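Local coordinates for protein MTH0777 (Methanothermobacter thermautotrophicus, PDB 1KJN) that is of unknown function but belongs to the DUF1890 family and folds as an alpha/beta protein around a six-stranded parallel sheet, two copies forming the assembly, at residues 53-57 / 58-62; 121-124 / 125-129. One frame throughout, in Å; residues are numbered along the deposited sequence.

In the fold
Contact 1 (53-57 / 58-62) and contact 2 (121-124 / 125-129) are both local, each made within one unbroken run of chain, and they lie on opposite sides of the chain's centre. Their centres are 31 Å apart and their nearest atoms about 21 Å, so neither touches the other. Contact 1 closes the exit of helix 45-54 just before strand 63-66 and faces the second subunit; contact 2 is the last turns of helix 115-128, ahead of strand 132-136, and no other chain of the assembly meets it. Strands 63-66 and 132-136 are the outermost of the six-stranded parallel sheet within this chain, so the two contacts mark its opposite margins.

Contact 1 of 2, residues 53-57 / 58-62; sequences VADPE and GIYTD
The carboxylate of D55 reaches I59 and Y60 because its CG stands opposite the backbone nitrogen (chi1 -178°) and lies beside the carbonyl carbon, which turns both oxygens to the amides that follow the turn. Each oxygen takes one backbone N-H: I59 N to D55 OD1 at 3.0 Å and Y60 N to D55 OD2 at 2.7 Å. Both donors arrive on the syn side, 25° and 21° out of the carboxylate plane, a two-pronged grip that fixes the rotation of the group. The main chain of D55 works too: G58 N bonds to D55 O at 2.9 Å, closing a type I beta turn from D55 to G58. G58 has positive phi, and a CB there would fall too close to E57 O. Beyond the turn, I59 CD1 rests on E57 CB at 3.7 Å, while Y60 CB lies 3.4 Å from D55 OD2.

The same D55 OD1 also bonds Y60 OH of the second subunit, and Y60 OH in turn bonds D55 OD1 and E57 N of that subunit, so this carboxylate-braced turn is part of the interface between the two subunits. An alanine at D55 is likely to leave the amides of I59 and Y60, and Y60 OH of the second subunit, without this carboxylate as acceptor. Within the chain, Y60 packs on I26 of helix 21-34 and T61 on V41 of strand 38-43, so the loop that joins helix 45-54 to strand 63-66 lies against both.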
loop_
_atom_site.group_PDB
_atom_site.type_symbol
_atom_site.label_atom_id
_atom_site.label_comp_id
_atom_site.label_asym_id
_atom_site.label_seq_id
_atom_site.Cartn_x
_atom_site.Cartn_y
_atom_site.Cartn_z
ATOM N N VAL A 53 7.687 -2.830 2.543
ATOM C CA VAL A 53 7.714 -3.309 1.169
ATOM C C VAL A 53 7.189 -2.239 0.199
ATOM O O VAL A 53 7.628 -2.195 -0.949
ATOM C CB VAL A 53 6.993 -4.684 0.983
ATOM C CG1 VAL A 53 7.565 -5.730 1.953
ATOM C CG2 VAL A 53 5.513 -4.542 1.146
ATOM N N ALA A 54 6.306 -1.349 0.668
ATOM C CA ALA A 54 5.780 -0.279 -0.197
ATOM C C ALA A 54 6.764 0.884 -0.394
ATOM O O ALA A 54 6.636 1.657 -1.342
ATOM C CB ALA A 54 4.442 0.250 0.317
ATOM N N ASP A 55 7.757 0.982 0.485
ATOM C CA ASP A 55 8.771 2.032 0.440
ATOM C C ASP A 55 10.083 1.307 0.773
ATOM O O ASP A 55 10.726 1.580 1.782
ATOM C CB ASP A 55 8.427 3.111 1.490
ATOM C CG ASP A 55 9.402 4.301 1.492
ATOM O OD1 ASP A 55 10.195 4.467 0.538
ATOM O OD2 ASP A 55 9.349 5.097 2.457
ATOM N N PRO A 56 10.526 0.399 -0.116
ATOM C CA PRO A 56 11.759 -0.363 0.106
ATOM C C PRO A 56 13.025 0.437 0.365
ATOM O O PRO A 56 13.946 -0.072 1.002
ATOM C CB PRO A 56 11.850 -1.243 -1.142
ATOM C CG PRO A 56 11.178 -0.431 -2.175
ATOM C CD PRO A 56 9.969 0.097 -1.441
ATOM N N GLU A 57 13.083 1.686 -0.095
ATOM C CA GLU A 57 14.278 2.497 0.160
ATOM C C GLU A 57 14.172 3.399 1.398
ATOM O O GLU A 57 15.114 4.127 1.717
ATOM C CB GLU A 57 14.680 3.331 -1.069
ATOM C CG GLU A 57 15.336 2.536 -2.204
ATOM C CD GLU A 57 16.496 1.663 -1.733
ATOM O OE1 GLU A 57 17.361 2.147 -0.955
ATOM O OE2 GLU A 57 16.540 0.480 -2.141
ATOM N N GLY A 58 13.035 3.360 2.091
ATOM C CA GLY A 58 12.877 4.186 3.280
ATOM C C GLY A 58 12.926 5.677 2.974
ATOM O O GLY A 58 13.450 6.472 3.756
ATOM N N ILE A 59 12.357 6.050 1.831
ATOM C CA ILE A 59 12.323 7.430 1.359
ATOM C C ILE A 59 11.230 8.299 1.979
ATOM O O ILE A 59 11.423 9.499 2.155
ATOM C CB ILE A 59 12.137 7.452 -0.190
ATOM C CG1 ILE A 59 13.363 6.839 -0.868
ATOM C CG2 ILE A 59 11.866 8.877 -0.703
ATOM C CD1 ILE A 59 13.136 6.502 -2.316
ATOM N N TYR A 60 10.092 7.697 2.310
ATOM C CA TYR A 60 8.953 8.442 2.856
ATOM C C TYR A 60 8.723 8.413 4.379
ATOM O O TYR A 60 7.800 9.054 4.891
ATOM C CB TYR A 60 7.698 8.022 2.106
ATOM C CG TYR A 60 7.805 8.221 0.604
ATOM C CD1 TYR A 60 7.950 9.496 0.058
ATOM C CD2 TYR A 60 7.696 7.143 -0.276
ATOM C CE1 TYR A 60 7.968 9.695 -1.330
ATOM C CE2 TYR A 60 7.722 7.338 -1.674
ATOM C CZ TYR A 60 7.846 8.614 -2.187
ATOM O OH TYR A 60 7.772 8.822 -3.558
ATOM N N THR A 61 9.548 7.667 5.099
ATOM C CA THR A 61 9.457 7.593 6.560
ATOM C C THR A 61 10.885 7.568 7.084
ATOM O O THR A 61 11.811 7.225 6.353
ATOM C CB THR A 61 8.734 6.327 7.069
ATOM O OG1 THR A 61 9.507 5.172 6.725
ATOM C CG2 THR A 61 7.330 6.214 6.474
ATOM N N ASP A 62 11.066 7.886 8.356
ATOM C CA ASP A 62 12.410 7.921 8.911
ATOM C C ASP A 62 12.744 6.796 9.867
ATOM O O ASP A 62 13.876 6.296 9.904
ATOM C CB ASP A 62 12.631 9.274 9.582
ATOM C CG ASP A 62 12.407 10.419 8.620
ATOM O OD1 ASP A 62 13.196 10.534 7.664
ATOM O OD2 ASP A 62 11.416 11.165 8.779
#

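Contact 2 of 2, residues 121-124 / 125-129; sequences LVNE and IMETL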
loop_
_atom_site.group_PDB
_atom_site.type_symbol
_atom_site.label_atom_id
_atom_site.label_comp_id
_atom_site.label_asym_id
_atom_site.label_seq_id
_atom_site.Cartn_x
_atom_site.Cartn_y
_atom_site.Cartn_z
ATOM N N LEU A 121 -16.946 5.900 15.950
ATOM C CA LEU A 121 -15.520 6.190 16.078
ATOM C C LEU A 121 -15.281 7.691 16.238
ATOM O O LEU A 121 -14.481 8.123 17.061
ATOM C CB LEU A 121 -14.760 5.626 14.874
ATOM C CG LEU A 121 -14.666 4.100 14.870
ATOM C CD1 LEU A 121 -14.195 3.587 13.524
ATOM C CD2 LEU A 121 -13.739 3.645 15.964
ATOM N N VAL A 122 -16.031 8.482 15.485
ATOM C CA VAL A 122 -15.921 9.933 15.551
ATOM C C VAL A 122 -16.329 10.406 16.940
ATOM O O VAL A 122 -15.600 11.167 17.577
ATOM C CB VAL A 122 -16.796 10.607 14.464
ATOM C CG1 VAL A 122 -16.963 12.091 14.741
ATOM C CG2 VAL A 122 -16.171 10.395 13.082
ATOM N N ASN A 123 -17.464 9.913 17.434
ATOM C CA ASN A 123 -17.941 10.312 18.765
ATOM C C ASN A 123 -16.943 9.925 19.843
ATOM O O ASN A 123 -16.620 10.727 20.719
ATOM C CB ASN A 123 -19.298 9.686 19.066
ATOM C CG ASN A 123 -20.391 10.252 18.204
ATOM O OD1 ASN A 123 -20.334 11.412 17.803
ATOM N ND2 ASN A 123 -21.390 9.432 17.896
ATOM N N GLU A 124 -16.411 8.713 19.723
ATOM C CA GLU A 124 -15.439 8.193 20.669
ATOM C C GLU A 124 -14.209 9.094 20.809
ATOM O O GLU A 124 -13.799 9.421 21.926
ATOM C CB GLU A 124 -15.024 6.780 20.264
ATOM C CG GLU A 124 -13.888 6.187 21.094
ATOM C CD GLU A 124 -14.256 5.958 22.553
ATOM O OE1 GLU A 124 -14.942 6.802 23.163
ATOM O OE2 GLU A 124 -13.841 4.920 23.095
ATOM N N ILE A 125 -13.629 9.498 19.681
ATOM C CA ILE A 125 -12.460 10.368 19.681
ATOM C C ILE A 125 -12.801 11.747 20.257
ATOM O O ILE A 125 -11.997 12.324 20.985
ATOM C CB ILE A 125 -11.871 10.530 18.253
ATOM C CG1 ILE A 125 -11.341 9.181 17.735
ATOM C CG2 ILE A 125 -10.782 11.592 18.245
ATOM C CD1 ILE A 125 -10.148 8.603 18.536
HETATM N N MSE A 126 -13.991 12.260 19.939
HETATM C CA MSE A 126 -14.444 13.566 20.437
HETATM C C MSE A 126 -14.636 13.594 21.955
HETATM O O MSE A 126 -14.291 14.572 22.618
HETATM C CB MSE A 126 -15.769 13.960 19.787
HETATM C CG MSE A 126 -15.703 14.175 18.298
HETATM SE SE MSE A 126 -17.312 15.000 17.621
HETATM C CE MSE A 126 -16.570 16.743 17.262
ATOM N N GLU A 127 -15.217 12.523 22.486
ATOM C CA GLU A 127 -15.489 12.401 23.915
ATOM C C GLU A 127 -14.247 12.082 24.743
ATOM O O GLU A 127 -14.205 12.366 25.943
ATOM C CB GLU A 127 -16.552 11.319 24.147
ATOM C CG GLU A 127 -17.950 11.728 23.701
ATOM C CD GLU A 127 -18.759 10.581 23.089
ATOM O OE1 GLU A 127 -18.627 9.414 23.536
ATOM O OE2 GLU A 127 -19.538 10.862 22.150
ATOM N N THR A 128 -13.230 11.517 24.100
ATOM C CA THR A 128 -12.009 11.134 24.796
ATOM C C THR A 128 -10.787 12.018 24.538
ATOM O O THR A 128 -9.918 12.161 25.407
ATOM C CB THR A 128 -11.612 9.669 24.455
ATOM O OG1 THR A 128 -11.392 9.553 23.043
ATOM C CG2 THR A 128 -12.714 8.694 24.870
ATOM N N LEU A 129 -10.728 12.625 23.358
ATOM C CA LEU A 129 -9.575 13.434 22.997
ATOM C C LEU A 129 -9.794 14.857 22.541
ATOM O O LEU A 129 -10.898 15.274 22.187
ATOM C CB LEU A 129 -8.766 12.731 21.903
ATOM C CG LEU A 129 -7.996 11.452 22.207
ATOM C CD1 LEU A 129 -7.174 11.061 20.977
ATOM C CD2 LEU A 129 -7.079 11.678 23.399
#
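V122 and M126 sit one turn apart on helix 115-128, the helical limb of a beta-alpha-beta unit between strands 105-111 and 132-136. Their side chains run alongside each other in the same direction, with V122 CG1 4.1 Å from the selenium (SE) of M126, a selenomethionine. N123 and E127 form a second such pair: the carboxylate and amide planes are only 18° apart, and E127 OE2 comes within 3.3 Å of N123 CB, a contact with carbon. The E124 side chain, bent at chi2, brings OE1 to 3.4 Å from the methyl CG2 of T128. E124 OE1 is also 4.5 Å from E127 OE1, a like-charge approach that probably costs a little.

These pairs are held in step by the helical backbone. I125 N bonds to L121 O, M126 N to V122 O and E127 N to N123 O, the last at 2.9 Å and running nearly along the C=O axis. Farther out, I125 packs on A108 and I110 of strand 105-111 and on A92 of helix 89-102, while V122 touches A135 and M126 touches I133 of strand 132-136.

At the C-terminal end, E124 O receives two donors from T128. The backbone bond from T128 N is weak; with chi1 at 60°, the hydroxyl swings back over the preceding turn, where T128 OG1 donates to E124 O at 2.7 Å, tilted 30° from the carbonyl plane.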